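Side-chain contacts in cytochrome c' (Thermochromatium tepidum, PDB 3VRC), which binds a covalently attached heme c and probably takes part in electron transport in a thermophilic purple photosynthetic bacterium: residues B[7-10]-B[11-15]; B[81-84]-B[85-89]; B[122-125]-B[126-130]. All coordinates share one frame; numbering follows the deposited sequence.

Contact 1. Residues B[7-10]-B[11-15]. With HEC (heme c), chain L.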
loop_
_atom_site.group_PDB
_atom_site.type_symbol
_atom_site.label_atom_id
_atom_site.label_comp_id
_atom_site.label_asym_id
_atom_site.label_seq_id
_atom_site.Cartn_x
_atom_site.Cartn_y
_atom_site.Cartn_z
ATOM N N GLU B 7 -9.316 -12.160 6.316
ATOM C CA GLU B 7 -8.880 -11.299 5.224
ATOM C C GLU B 7 -8.743 -9.841 5.691
ATOM O O GLU B 7 -7.861 -9.131 5.195
ATOM C CB GLU B 7 -9.862 -11.408 4.054
ATOM C CG GLU B 7 -9.779 -12.785 3.391
ATOM C CD GLU B 7 -10.913 -12.985 2.430
ATOM O OE1 GLU B 7 -12.077 -12.653 2.680
ATOM O OE2 GLU B 7 -10.616 -13.425 1.313
ATOM N N GLN B 8 -9.610 -9.369 6.571
ATOM C CA GLN B 8 -9.494 -7.993 7.061
ATOM C C GLN B 8 -8.182 -7.832 7.828
ATOM O O GLN B 8 -7.473 -6.839 7.660
ATOM C CB GLN B 8 -10.675 -7.653 7.976
ATOM C CG GLN B 8 -11.947 -7.437 7.209
ATOM C CD GLN B 8 -13.090 -7.237 8.188
ATOM O OE1 GLN B 8 -13.077 -6.301 8.956
ATOM N NE2 GLN B 8 -14.018 -8.199 8.226
ATOM N N ILE B 9 -7.836 -8.804 8.672
ATOM C CA ILE B 9 -6.579 -8.744 9.431
ATOM C C ILE B 9 -5.413 -8.733 8.454
ATOM O O ILE B 9 -4.492 -7.911 8.559
ATOM C CB ILE B 9 -6.469 -9.912 10.416
ATOM C CG1 ILE B 9 -7.532 -9.790 11.527
ATOM C CG2 ILE B 9 -5.107 -9.971 11.011
ATOM C CD1 ILE B 9 -7.696 -11.087 12.335
ATOM N N GLU B 10 -5.411 -9.660 7.493
ATOM C CA GLU B 10 -4.282 -9.700 6.569
ATOM C C GLU B 10 -4.181 -8.423 5.752
ATOM O O GLU B 10 -3.081 -7.953 5.473
ATOM C CB GLU B 10 -4.400 -10.894 5.650
ATOM C CG GLU B 10 -4.132 -12.190 6.391
ATOM C CD GLU B 10 -4.352 -13.337 5.487
ATOM O OE1 GLU B 10 -5.462 -13.379 4.840
ATOM O OE2 GLU B 10 -3.420 -14.195 5.402
ATOM N N THR B 11 -5.308 -7.874 5.362
ATOM C CA THR B 11 -5.295 -6.684 4.503
ATOM C C THR B 11 -4.786 -5.466 5.292
ATOM O O THR B 11 -4.017 -4.659 4.749
ATOM C CB THR B 11 -6.629 -6.447 3.881
ATOM O OG1 THR B 11 -7.022 -7.616 3.109
ATOM C CG2 THR B 11 -6.630 -5.248 2.919
ATOM N N ARG B 12 -5.250 -5.294 6.541
ATOM C CA ARG B 12 -4.756 -4.143 7.286
ATOM C C ARG B 12 -3.286 -4.305 7.549
ATOM O O ARG B 12 -2.508 -3.333 7.441
ATOM C CB ARG B 12 -5.601 -3.890 8.554
ATOM C CG ARG B 12 -5.434 -4.909 9.694
ATOM C CD ARG B 12 -6.674 -4.910 10.581
ATOM N NE ARG B 12 -6.475 -5.685 11.783
ATOM C CZ ARG B 12 -7.478 -6.107 12.576
ATOM N NH1 ARG B 12 -8.746 -5.870 12.237
ATOM N NH2 ARG B 12 -7.164 -6.697 13.732
ATOM N N GLN B 13 -2.820 -5.512 7.897
ATOM C CA GLN B 13 -1.414 -5.753 8.099
ATOM C C GLN B 13 -0.609 -5.407 6.847
ATOM O O GLN B 13 0.489 -4.854 6.946
ATOM C CB GLN B 13 -1.151 -7.218 8.494
ATOM C CG GLN B 13 -1.654 -7.476 9.926
ATOM C CD GLN B 13 -1.583 -8.950 10.299
ATOM O OE1 GLN B 13 -1.491 -9.844 9.434
ATOM N NE2 GLN B 13 -1.704 -9.221 11.580
ATOM N N ALA B 14 -1.130 -5.746 5.668
ATOM C CA ALA B 14 -0.458 -5.416 4.415
ATOM C C ALA B 14 -0.318 -3.906 4.271
ATOM O O ALA B 14 0.746 -3.389 3.839
ATOM C CB ALA B 14 -1.225 -5.999 3.221
ATOM N N GLY B 15 -1.383 -3.152 4.530
ATOM C CA GLY B 15 -1.275 -1.703 4.411
ATOM C C GLY B 15 -0.248 -1.109 5.336
ATOM O O GLY B 15 0.547 -0.257 4.933
HETATM FE FE HEC L . 0.447 0.630 12.492
HETATM C CHA HEC L . 0.517 -2.805 12.881
HETATM C CHB HEC L . 3.413 0.519 10.763
HETATM C CHC HEC L . 0.085 3.905 11.635
HETATM C CHD HEC L . -2.498 0.715 14.200
HETATM N NA HEC L . 1.782 -0.873 11.980
HETATM C C1A HEC L . 1.634 -2.204 12.217
HETATM C C2A HEC L . 2.799 -2.906 11.814
HETATM C C3A HEC L . 3.671 -1.956 11.212
HETATM C C4A HEC L . 2.938 -0.718 11.305
HETATM C CMA HEC L . 4.974 -2.165 10.547
HETATM C CAA HEC L . 3.080 -4.352 12.073
HETATM C CBA HEC L . 3.347 -5.161 10.896
HETATM C CGA HEC L . 2.122 -5.107 10.053
HETATM O O1A HEC L . 2.335 -5.009 8.792
HETATM O O2A HEC L . 0.968 -5.225 10.483
HETATM N NB HEC L . 1.526 1.943 11.353
HETATM C C1B HEC L . 2.697 1.738 10.765
HETATM C C2B HEC L . 3.264 2.944 10.202
HETATM C C3B HEC L . 2.269 3.898 10.428
HETATM C C4B HEC L . 1.198 3.244 11.146
HETATM C CMB HEC L . 4.550 3.104 9.513
HETATM C CAB HEC L . 2.247 5.383 10.111
HETATM C CBB HEC L . 2.786 5.806 8.801
HETATM N NC HEC L . -0.964 2.061 12.850
HETATM C C1C HEC L . -0.937 3.370 12.447
HETATM C C2C HEC L . -2.052 4.140 12.994
HETATM C C3C HEC L . -2.792 3.180 13.718
HETATM C C4C HEC L . -2.069 1.925 13.615
HETATM C CMC HEC L . -2.225 5.596 12.786
HETATM C CAC HEC L . -4.044 3.371 14.536
HETATM C CBC HEC L . -4.863 4.586 14.219
HETATM N ND HEC L . -0.717 -0.731 13.410
HETATM C C1D HEC L . -1.899 -0.536 14.042
HETATM C C2D HEC L . -2.490 -1.745 14.529
HETATM C C3D HEC L . -1.683 -2.767 14.100
HETATM C C4D HEC L . -0.597 -2.098 13.365
HETATM C CMD HEC L . -3.758 -1.852 15.349
HETATM C CAD HEC L . -1.852 -4.250 14.227
HETATM C CBD HEC L . -2.639 -4.800 13.005
HETATM C CGD HEC L . -2.964 -6.277 13.144
HETATM O O1D HEC L . -2.017 -7.045 13.482
HETATM O O2D HEC L . -4.138 -6.635 12.959
#
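The backbone oxygen of Glu-7 is gripped twice by Thr-11. The hydroxyl OG1 donates to Glu-7 O over 2.7 Å, and Thr-11 N donates to the same oxygen in the ordinary helical bond, the two donors arriving from opposite faces of the carbonyl plane. The first torsion of Thr-11, -58°, accounts for this: it sets OG1 anti to the residue's own carbonyl carbon and beside its N, where it reaches back toward the N-terminal end, one turn earlier. On another side of the same turns, Ile-9, Arg-12 and Gln-13 form the part that meets the heme. Arg-12 NE donates to HEC O2D at 2.8 Å with an N-H...O angle of 161°, while NH2 reaches that oxygen by a more bent bond. The carboxylate carbon CGD lies in the guanidinium plane at its edge, and Ile-9 CG1 sits 3.8 Å above the centre of one face. The two side chains run alongside each other, pointing the same way, which brings CG1 over the flat guanidinium as an apolar cover.

This is the first helix, 5-31, of the four-helix bundle of cytochrome c', here providing binding residues for a heme propionate. Gln-13 serves the other oxygen of that group: NE2 to HEC O1D measures 2.9 Å, nearly straight at 177°. The same NE2 lies 3.5 Å from Ile-9 CG2, so CG1 packs on Arg-12 and CG2 on Gln-13, the two side chains that bind the propionate. Further bonds fix the orientation of both polar groups, from Arg-12 to the backbone oxygens of Leu-57 and Thr-62 and to Thr-71 OG1, and from Gln-13 NE2 to Lys-70 O. The cationic guanidinium would be expected to stabilise the propionate as an anion. Against the second subunit, Thr-11 packs on Trp-21 and Ala-14 on its counterpart Ala-14 of that chain.

Contact 2. Residues B[81-84]-B[85-89]. With HEC (heme c), chain L.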
loop_
_atom_site.group_PDB
_atom_site.type_symbol
_atom_site.label_atom_id
_atom_site.label_comp_id
_atom_site.label_asym_id
_atom_site.label_seq_id
_atom_site.Cartn_x
_atom_site.Cartn_y
_atom_site.Cartn_z
ATOM N N LEU B 81 -13.144 2.490 19.701
ATOM C CA LEU B 81 -13.081 2.603 18.240
ATOM C C LEU B 81 -13.124 4.054 17.797
ATOM O O LEU B 81 -12.535 4.419 16.783
ATOM C CB LEU B 81 -14.198 1.794 17.561
ATOM C CG LEU B 81 -13.937 0.283 17.530
ATOM C CD1 LEU B 81 -15.228 -0.454 17.154
ATOM C CD2 LEU B 81 -12.753 -0.074 16.628
ATOM N N GLU B 82 -13.838 4.907 18.531
ATOM C CA GLU B 82 -13.875 6.316 18.183
ATOM C C GLU B 82 -12.514 7.020 18.320
ATOM O O GLU B 82 -12.133 7.832 17.455
ATOM C CB GLU B 82 -14.976 7.024 18.939
ATOM C CG GLU B 82 -16.287 6.926 18.160
ATOM C CD GLU B 82 -17.565 6.931 19.003
ATOM O OE1 GLU B 82 -18.624 7.283 18.421
ATOM O OE2 GLU B 82 -17.544 6.569 20.213
ATOM N N ASP B 83 -11.780 6.725 19.394
ATOM C CA ASP B 83 -10.437 7.294 19.576
ATOM C C ASP B 83 -9.474 6.723 18.514
ATOM O O ASP B 83 -8.667 7.484 17.948
ATOM C CB ASP B 83 -9.854 7.006 20.973
ATOM C CG ASP B 83 -8.487 7.690 21.194
ATOM O OD1 ASP B 83 -8.505 8.940 21.084
ATOM O OD2 ASP B 83 -7.454 7.018 21.512
ATOM N N VAL B 84 -9.556 5.425 18.233
ATOM C CA VAL B 84 -8.763 4.870 17.155
ATOM C C VAL B 84 -9.014 5.598 15.842
ATOM O O VAL B 84 -8.106 5.928 15.113
ATOM C CB VAL B 84 -9.094 3.340 16.960
ATOM C CG1 VAL B 84 -8.286 2.759 15.823
ATOM C CG2 VAL B 84 -8.824 2.541 18.233
ATOM N N GLY B 85 -10.287 5.870 15.557
ATOM C CA GLY B 85 -10.680 6.583 14.367
ATOM C C GLY B 85 -10.056 7.978 14.315
ATOM O O GLY B 85 -9.593 8.457 13.268
ATOM N N LYS B 86 -10.048 8.657 15.457
ATOM C CA LYS B 86 -9.455 9.984 15.533
ATOM C C LYS B 86 -7.945 9.894 15.254
ATOM O O LYS B 86 -7.377 10.728 14.497
ATOM C CB LYS B 86 -9.693 10.593 16.921
ATOM C CG LYS B 86 -9.241 12.042 17.042
ATOM C CD LYS B 86 -7.825 12.198 17.591
ATOM C CE LYS B 86 -7.396 13.674 17.583
ATOM N NZ LYS B 86 -6.005 13.821 18.125
ATOM N N LEU B 87 -7.267 8.907 15.840
ATOM C CA LEU B 87 -5.831 8.731 15.598
ATOM C C LEU B 87 -5.557 8.391 14.130
ATOM O O LEU B 87 -4.525 8.834 13.574
ATOM C CB LEU B 87 -5.245 7.682 16.513
ATOM C CG LEU B 87 -5.312 8.009 18.032
ATOM C CD1 LEU B 87 -4.556 6.988 18.811
ATOM C CD2 LEU B 87 -4.886 9.423 18.370
ATOM N N ALA B 88 -6.467 7.653 13.494
ATOM C CA ALA B 88 -6.329 7.362 12.078
ATOM C C ALA B 88 -6.494 8.629 11.270
ATOM O O ALA B 88 -5.770 8.859 10.279
ATOM C CB ALA B 88 -7.314 6.283 11.661
ATOM N N ARG B 89 -7.445 9.485 11.658
ATOM C CA ARG B 89 -7.595 10.758 10.936
ATOM C C ARG B 89 -6.400 11.656 11.107
ATOM O O ARG B 89 -6.001 12.314 10.125
ATOM C CB ARG B 89 -8.874 11.448 11.398
ATOM C CG ARG B 89 -10.150 10.831 10.835
ATOM C CD ARG B 89 -11.437 11.629 11.096
ATOM N NE ARG B 89 -11.628 11.994 12.506
ATOM C CZ ARG B 89 -12.242 11.239 13.428
ATOM N NH1 ARG B 89 -12.718 10.022 13.140
ATOM N NH2 ARG B 89 -12.336 11.698 14.663
HETATM FE FE HEC L . 0.447 0.630 12.492
HETATM C CHA HEC L . 0.517 -2.805 12.881
HETATM C CHB HEC L . 3.413 0.519 10.763
HETATM C CHC HEC L . 0.085 3.905 11.635
HETATM C CHD HEC L . -2.498 0.715 14.200
HETATM N NA HEC L . 1.782 -0.873 11.980
HETATM C C1A HEC L . 1.634 -2.204 12.217
HETATM C C2A HEC L . 2.799 -2.906 11.814
HETATM C C3A HEC L . 3.671 -1.956 11.212
HETATM C C4A HEC L . 2.938 -0.718 11.305
HETATM C CMA HEC L . 4.974 -2.165 10.547
HETATM C CAA HEC L . 3.080 -4.352 12.073
HETATM C CBA HEC L . 3.347 -5.161 10.896
HETATM C CGA HEC L . 2.122 -5.107 10.053
HETATM O O1A HEC L . 2.335 -5.009 8.792
HETATM O O2A HEC L . 0.968 -5.225 10.483
HETATM N NB HEC L . 1.526 1.943 11.353
HETATM C C1B HEC L . 2.697 1.738 10.765
HETATM C C2B HEC L . 3.264 2.944 10.202
HETATM C C3B HEC L . 2.269 3.898 10.428
HETATM C C4B HEC L . 1.198 3.244 11.146
HETATM C CMB HEC L . 4.550 3.104 9.513
HETATM C CAB HEC L . 2.247 5.383 10.111
HETATM C CBB HEC L . 2.786 5.806 8.801
HETATM N NC HEC L . -0.964 2.061 12.850
HETATM C C1C HEC L . -0.937 3.370 12.447
HETATM C C2C HEC L . -2.052 4.140 12.994
HETATM C C3C HEC L . -2.792 3.180 13.718
HETATM C C4C HEC L . -2.069 1.925 13.615
HETATM C CMC HEC L . -2.225 5.596 12.786
HETATM C CAC HEC L . -4.044 3.371 14.536
HETATM C CBC HEC L . -4.863 4.586 14.219
HETATM N ND HEC L . -0.717 -0.731 13.410
HETATM C C1D HEC L . -1.899 -0.536 14.042
HETATM C C2D HEC L . -2.490 -1.745 14.529
HETATM C C3D HEC L . -1.683 -2.767 14.100
HETATM C C4D HEC L . -0.597 -2.098 13.365
HETATM C CMD HEC L . -3.758 -1.852 15.349
HETATM C CAD HEC L . -1.852 -4.250 14.227
HETATM C CBD HEC L . -2.639 -4.800 13.005
HETATM C CGD HEC L . -2.964 -6.277 13.144
HETATM O O1D HEC L . -2.017 -7.045 13.482
HETATM O O2D HEC L . -4.138 -6.635 12.959
HETATM O O HOH W 1 -14.081 7.766 14.558
#
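The heme pocket of this four-helix-bundle cytochrome is lined on one side by the first two turns of helix 81-103, through Val-84, Leu-87 and Ala-88. What they meet is the CBC methyl of the heme, attached to CAC, the carbon that carries the thioether to Cys-124. Ala-88 N lies 3.5 Å from HEC CBC and Ala-88 CB 3.9 Å from it, and Val-84 O also borders HEC CBC at 3.6 Å, so the methyl rests against backbone as well as a small side chain. The polar backbone atoms there are already paired: Ala-88 N donates to Val-84 O in a regular helical bond of 2.9 Å.

On the adjoining flank of the same turns, Asp-83 and Leu-87 cross at an angle. With chi1 of -176°, CG of the aspartate stands opposite its backbone N, which carries the carboxylate along the helix to place OD2 4.0 Å from Leu-87 CD1. This is a loose van der Waals approach, since the polar partners of OD2 lie on helix 107-128, where it forms a salt bridge to Lys-127 NZ and a hydrogen bond to Tyr-128 OH. Leu-87 packs on Cys-124, Lys-127 and Tyr-128 of that same helix, placing an apolar contact next to the charged one. Lys-86 is bent at chi2 and its NZ pairs with Asp-90 further along.

On the outer side, the guanidinium of Arg-89 folds back over the helix, Gly-85 O standing 3.4 Å above its plane toward the rim. A water in that plane accepts from Arg-89 NH1 at 3.0 Å and donates only weakly to Glu-82 O.

Contact 3. Residues B[122-125]-B[126-130]. With HEC (heme c), chain L.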
loop_
_atom_site.group_PDB
_atom_site.type_symbol
_atom_site.label_atom_id
_atom_site.label_comp_id
_atom_site.label_asym_id
_atom_site.label_seq_id
_atom_site.Cartn_x
_atom_site.Cartn_y
_atom_site.Cartn_z
ATOM N N LYS B 122 3.143 6.383 15.888
ATOM C CA LYS B 122 3.504 5.974 17.250
ATOM C C LYS B 122 2.388 6.189 18.236
ATOM O O LYS B 122 2.188 5.374 19.148
ATOM C CB LYS B 122 4.731 6.797 17.683
ATOM C CG LYS B 122 5.281 6.389 19.062
ATOM C CD LYS B 122 6.501 7.237 19.422
ATOM C CE LYS B 122 7.001 6.909 20.813
ATOM N NZ LYS B 122 8.169 7.776 21.200
ATOM N N ALA B 123 1.604 7.253 18.099
ATOM C CA ALA B 123 0.534 7.565 19.047
ATOM C C ALA B 123 -0.454 6.411 19.063
ATOM O O ALA B 123 -0.971 6.003 20.137
ATOM C CB ALA B 123 -0.172 8.898 18.704
ATOM N N CYS B 124 -0.785 5.907 17.877
ATOM C CA CYS B 124 -1.723 4.786 17.804
ATOM C C CYS B 124 -1.104 3.493 18.324
ATOM O O CYS B 124 -1.741 2.782 19.111
ATOM C CB CYS B 124 -2.282 4.676 16.394
ATOM S SG CYS B 124 -3.560 3.402 16.358
ATOM N N HIS B 125 0.138 3.208 17.928
ATOM C CA HIS B 125 0.765 2.020 18.360
ATOM C C HIS B 125 0.854 1.947 19.883
ATOM O O HIS B 125 0.626 0.875 20.482
ATOM C CB HIS B 125 2.163 1.895 17.791
ATOM C CG HIS B 125 2.146 1.697 16.289
ATOM N ND1 HIS B 125 3.169 1.978 15.479
ATOM C CD2 HIS B 125 1.129 1.229 15.464
ATOM C CE1 HIS B 125 2.812 1.693 14.212
ATOM N NE2 HIS B 125 1.576 1.228 14.198
ATOM N N GLN B 126 1.222 3.068 20.514
ATOM C CA GLN B 126 1.438 3.053 21.965
ATOM C C GLN B 126 0.169 2.594 22.672
ATOM O O GLN B 126 0.253 1.913 23.687
ATOM C CB GLN B 126 1.873 4.422 22.427
ATOM C CG GLN B 126 3.348 4.544 22.125
ATOM C CD GLN B 126 3.974 5.772 22.697
ATOM O OE1 GLN B 126 3.394 6.858 22.628
ATOM N NE2 GLN B 126 5.178 5.616 23.275
ATOM N N LYS B 127 -0.982 3.023 22.193
ATOM C CA LYS B 127 -2.217 2.648 22.830
ATOM C C LYS B 127 -2.731 1.287 22.410
ATOM O O LYS B 127 -3.376 0.605 23.228
ATOM C CB LYS B 127 -3.285 3.691 22.510
ATOM C CG LYS B 127 -3.108 5.024 23.222
ATOM C CD LYS B 127 -4.133 6.026 22.710
ATOM C CE LYS B 127 -4.362 7.213 23.630
ATOM N NZ LYS B 127 -5.269 8.186 22.919
ATOM N N TYR B 128 -2.613 0.962 21.102
ATOM C CA TYR B 128 -3.488 -0.034 20.528
ATOM C C TYR B 128 -2.812 -1.210 19.809
ATOM O O TYR B 128 -3.513 -2.116 19.359
ATOM C CB TYR B 128 -4.451 0.637 19.571
ATOM C CG TYR B 128 -5.343 1.681 20.218
ATOM C CD1 TYR B 128 -6.096 1.346 21.355
ATOM C CD2 TYR B 128 -5.409 2.991 19.753
ATOM C CE1 TYR B 128 -6.886 2.290 21.997
ATOM C CE2 TYR B 128 -6.213 3.913 20.364
ATOM C CZ TYR B 128 -6.965 3.563 21.511
ATOM O OH TYR B 128 -7.747 4.495 22.164
ATOM N N ARG B 129 -1.492 -1.217 19.714
ATOM C CA ARG B 129 -0.769 -2.307 19.038
ATOM C C ARG B 129 0.133 -3.007 20.000
ATOM O O ARG B 129 0.903 -2.363 20.731
ATOM C CB ARG B 129 0.038 -1.748 17.866
ATOM C CG ARG B 129 0.726 -2.857 17.064
ATOM C CD ARG B 129 1.707 -2.345 16.019
ATOM N NE ARG B 129 2.875 -1.767 16.660
ATOM C CZ ARG B 129 3.911 -1.306 15.975
ATOM N NH1 ARG B 129 3.901 -1.313 14.621
ATOM N NH2 ARG B 129 4.985 -0.849 16.601
ATOM N N ALA B 130 0.070 -4.344 20.042
ATOM C CA ALA B 130 0.986 -5.136 20.880
ATOM C C ALA B 130 2.400 -5.079 20.314
ATOM O O ALA B 130 2.612 -5.061 19.114
ATOM C CB ALA B 130 0.459 -6.555 20.941
HETATM FE FE HEC L . 0.447 0.630 12.492
HETATM C CHA HEC L . 0.517 -2.805 12.881
HETATM C CHB HEC L . 3.413 0.519 10.763
HETATM C CHC HEC L . 0.085 3.905 11.635
HETATM C CHD HEC L . -2.498 0.715 14.200
HETATM N NA HEC L . 1.782 -0.873 11.980
HETATM C C1A HEC L . 1.634 -2.204 12.217
HETATM C C2A HEC L . 2.799 -2.906 11.814
HETATM C C3A HEC L . 3.671 -1.956 11.212
HETATM C C4A HEC L . 2.938 -0.718 11.305
HETATM C CMA HEC L . 4.974 -2.165 10.547
HETATM C CAA HEC L . 3.080 -4.352 12.073
HETATM C CBA HEC L . 3.347 -5.161 10.896
HETATM C CGA HEC L . 2.122 -5.107 10.053
HETATM O O1A HEC L . 2.335 -5.009 8.792
HETATM O O2A HEC L . 0.968 -5.225 10.483
HETATM N NB HEC L . 1.526 1.943 11.353
HETATM C C1B HEC L . 2.697 1.738 10.765
HETATM C C2B HEC L . 3.264 2.944 10.202
HETATM C C3B HEC L . 2.269 3.898 10.428
HETATM C C4B HEC L . 1.198 3.244 11.146
HETATM C CMB HEC L . 4.550 3.104 9.513
HETATM C CAB HEC L . 2.247 5.383 10.111
HETATM C CBB HEC L . 2.786 5.806 8.801
HETATM N NC HEC L . -0.964 2.061 12.850
HETATM C C1C HEC L . -0.937 3.370 12.447
HETATM C C2C HEC L . -2.052 4.140 12.994
HETATM C C3C HEC L . -2.792 3.180 13.718
HETATM C C4C HEC L . -2.069 1.925 13.615
HETATM C CMC HEC L . -2.225 5.596 12.786
HETATM C CAC HEC L . -4.044 3.371 14.536
HETATM C CBC HEC L . -4.863 4.586 14.219
HETATM N ND HEC L . -0.717 -0.731 13.410
HETATM C C1D HEC L . -1.899 -0.536 14.042
HETATM C C2D HEC L . -2.490 -1.745 14.529
HETATM C C3D HEC L . -1.683 -2.767 14.100
HETATM C C4D HEC L . -0.597 -2.098 13.365
HETATM C CMD HEC L . -3.758 -1.852 15.349
HETATM C CAD HEC L . -1.852 -4.250 14.227
HETATM C CBD HEC L . -2.639 -4.800 13.005
HETATM C CGD HEC L . -2.964 -6.277 13.144
HETATM O O1D HEC L . -2.017 -7.045 13.482
HETATM O O2D HEC L . -4.138 -6.635 12.959
#
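A first torsion of -176° places CG of Arg-129 anti to its backbone N, and the bend at chi3 (70°) then turns the guanidinium back across the imidazole of His-125. The histidine has its CG anti to the carbonyl carbon, which directs the ring to the heme, where NE2 binds the iron at 2.1 Å. The two flat groups stack, their planes 8° apart and centres separated by 3.5 Å. His-125 ND1 lies beneath the guanidinium centre, whereas Arg-129 NH1 is offset toward the imidazole rim, 3.2 Å from CE1. Just before the guanidinium, CD makes a CH-pi contact with the same ring face and lies 3.4 Å from HEC CHA. Arg-129 thus fills the angle between one face of the imidazole and the heme, its edge turned to the porphyrin, consistent with limiting the rotation of the ring. Arg-72 NH2, a like charge, lies close to Arg-129 NE.

Cys-124 and His-125 belong to the CXXCH heme-binding motif with Cys-121, and SG of Cys-124 is covalently bonded to HEC CAC. That sulfur also meets Tyr-128 edge-on, 3.9 Å from CD2 and in the ring plane. On the outer surface, the extended Lys-122 crosses Gln-126, CE lying 3.3 Å from NE2.

The helix ends here. Arg-129 is the first residue to leave helical backbone angles, although its N still donates to His-125 O. Around this end, Tyr-128 bonds through its backbone with Lys-74, and Ala-130 beyond it with Arg-72. Tyr-128 also packs on Glu-76 and Leu-77 of the short helix 75-78, and on Val-84 of helix 81-103.

Overall arrangement
The three contacts follow in series along the chain, each on a different helix: contact 1 on 5-31, contact 2 on 81-103, contact 3 on 107-128. All touch the same heme. Contacts 2 and 3 lie closest, with centres about 11 Å apart, and they meet directly: their helices are consecutive and pack together, Leu-87 CD1 standing 3.7 Å from Cys-124 CA. Contact 1 is separate, its centre about 18 Å from that of contact 2 and 17 Å from that of contact 3, without touching either. The heme is therefore held from distant parts of the sequence, by hydrogen bonds to a propionate, packing surface, and covalent and axial attachment.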